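Local atomic coordinates of dihydropyrimidinase (Dictyostelium discoideum, PDB entry 2FTW), a protein that catalyses the reversible hydrolytic ring opening of 5,6-dihydrouracil and 5,6-dihydrothymine, the second step of reductive pyrimidine breakdown, using two zinc ions per subunit. Residues G8-K13 with T438-G443. Residues are numbered along the deposited sequence; the frame is centred on the assembly and turned at random.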
loop_
_atom_site.group_PDB
_atom_site.type_symbol
_atom_site.label_atom_id
_atom_site.label_comp_id
_atom_site.label_asym_id
_atom_site.label_seq_id
_atom_site.Cartn_x
_atom_site.Cartn_y
_atom_site.Cartn_z
ATOM N N GLY A 8 -1.085 45.076 -27.620
ATOM C CA GLY A 8 -0.457 43.914 -26.999
ATOM C C GLY A 8 0.802 44.287 -26.229
ATOM O O GLY A 8 1.699 43.459 -26.084
ATOM N N THR A 9 0.866 45.530 -25.751
ATOM C CA THR A 9 2.012 46.022 -24.987
ATOM C C THR A 9 1.543 46.572 -23.644
ATOM O O THR A 9 0.665 47.438 -23.589
ATOM C CB THR A 9 2.785 47.136 -25.733
ATOM O OG1 THR A 9 1.973 48.309 -25.838
ATOM C CG2 THR A 9 3.184 46.686 -27.115
ATOM N N ILE A 10 2.128 46.065 -22.559
ATOM C CA ILE A 10 1.703 46.448 -21.216
ATOM C C ILE A 10 2.848 46.230 -20.232
ATOM O O ILE A 10 3.713 45.362 -20.444
ATOM C CB ILE A 10 0.420 45.650 -20.804
ATOM C CG1 ILE A 10 -0.318 46.318 -19.645
ATOM C CG2 ILE A 10 0.738 44.191 -20.474
ATOM C CD1 ILE A 10 -1.709 45.780 -19.451
ATOM N N LEU A 11 2.860 47.037 -19.173
ATOM C CA LEU A 11 3.858 46.944 -18.118
ATOM C C LEU A 11 3.166 46.703 -16.780
ATOM O O LEU A 11 2.352 47.510 -16.325
ATOM C CB LEU A 11 4.714 48.222 -18.079
ATOM C CG LEU A 11 5.731 48.395 -16.940
ATOM C CD1 LEU A 11 6.749 47.289 -16.940
ATOM C CD2 LEU A 11 6.438 49.733 -17.037
ATOM N N ILE A 12 3.491 45.576 -16.154
ATOM C CA ILE A 12 2.904 45.213 -14.874
ATOM C C ILE A 12 3.929 45.430 -13.758
ATOM O O ILE A 12 4.991 44.811 -13.772
ATOM C CB ILE A 12 2.435 43.742 -14.865
ATOM C CG1 ILE A 12 1.578 43.446 -16.103
ATOM C CG2 ILE A 12 1.661 43.457 -13.586
ATOM C CD1 ILE A 12 1.536 41.985 -16.493
ATOM N N LYS A 13 3.588 46.288 -12.794
ATOM C CA LYS A 13 4.530 46.704 -11.741
ATOM C C LYS A 13 4.082 46.346 -10.334
ATOM O O LYS A 13 2.892 46.294 -10.035
ATOM C CB LYS A 13 4.806 48.223 -11.805
ATOM C CG LYS A 13 5.713 48.632 -12.974
ATOM C CD LYS A 13 6.035 50.136 -13.037
ATOM C CE LYS A 13 6.998 50.608 -11.930
ATOM N NZ LYS A 13 8.327 49.948 -11.920
ATOM N N THR A 438 -7.354 40.649 -12.605
ATOM C CA THR A 438 -7.071 41.081 -13.971
ATOM C C THR A 438 -6.472 39.919 -14.777
ATOM O O THR A 438 -5.596 39.215 -14.294
ATOM C CB THR A 438 -6.107 42.285 -14.004
ATOM O OG1 THR A 438 -6.594 43.318 -13.138
ATOM C CG2 THR A 438 -5.960 42.834 -15.396
ATOM N N THR A 439 -6.981 39.717 -15.987
ATOM C CA THR A 439 -6.436 38.733 -16.914
ATOM C C THR A 439 -5.918 39.487 -18.141
ATOM O O THR A 439 -6.502 40.484 -18.577
ATOM C CB THR A 439 -7.500 37.688 -17.311
ATOM O OG1 THR A 439 -8.134 37.183 -16.128
ATOM C CG2 THR A 439 -6.888 36.522 -18.097
ATOM N N ILE A 440 -4.790 39.027 -18.658
ATOM C CA ILE A 440 -4.122 39.638 -19.790
ATOM C C ILE A 440 -3.805 38.543 -20.801
ATOM O O ILE A 440 -3.143 37.558 -20.463
ATOM C CB ILE A 440 -2.817 40.360 -19.344
ATOM C CG1 ILE A 440 -3.150 41.525 -18.402
ATOM C CG2 ILE A 440 -2.026 40.864 -20.547
ATOM C CD1 ILE A 440 -1.988 42.008 -17.570
ATOM N N VAL A 441 -4.307 38.703 -22.023
ATOM C CA VAL A 441 -4.033 37.780 -23.124
ATOM C C VAL A 441 -3.317 38.555 -24.226
ATOM O O VAL A 441 -3.803 39.591 -24.672
ATOM C CB VAL A 441 -5.349 37.162 -23.672
ATOM C CG1 VAL A 441 -5.098 36.311 -24.928
ATOM C CG2 VAL A 441 -6.060 36.359 -22.586
ATOM N N ALA A 442 -2.157 38.047 -24.644
ATOM C CA ALA A 442 -1.334 38.651 -25.693
ATOM C C ALA A 442 -1.085 40.132 -25.449
ATOM O O ALA A 442 -1.216 40.945 -26.358
ATOM C CB ALA A 442 -1.947 38.427 -27.067
ATOM N N GLY A 443 -0.726 40.460 -24.208
ATOM C CA GLY A 443 -0.438 41.824 -23.796
ATOM C C GLY A 443 -1.631 42.760 -23.685
ATOM O O GLY A 443 -1.443 43.948 -23.483
HETATM O O HOH W 1 -2.070 46.565 -23.624
#
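Gly443 O accepts a hydrogen bond from a water at 2.7 Å, and the same water donates another to Thr9 O, 2.9 Å from its oxygen. No direct hydrogen bond joins 8-13 to 438-443, so this water is the polar bridge between them. Gly443 O also lies against the side chain of Ile10, with Ile10 CB 3.7 Å away. Beside the water the two backbones draw close at their glycines, both of which have positive phi: Gly8 CA and Gly443 CA are 3.8 Å apart. Gly443 CA also makes a CA-H...O contact with Gly8 O at 3.5 Å, nearly straight at 173° at the hydrogen. Gly8 N is hydrogen-bonded to Asn444 OD1, just beyond the 438-443 segment.

The setting is the beta-sandwich domain that accompanies the (beta-alpha)8 barrel in this hydantoinase family. Strand 10-13 sits between 27-31 and 50-52 in a four-stranded mixed sheet, whereas 438-441 ends the long strand 431-441 of another sheet and turns at Ala442 and Gly443 into 444-448. The two sheets meet here through isoleucines. Ile12 and Ile440 reach for each other tip to tip, CD1 to CD1 at 3.7 Å; in each, CG1 stands anti to the carbonyl carbon (chi1 -50° and -64°), which sends the ethyl branch across the gap. Ile10 CD1 approaches Ile440 CD1 more loosely, at 4.2 Å. Ile445 packs on Ile10, and Ile402 on Ile12, extending this apolar layer along strands 444-448 and 402-406.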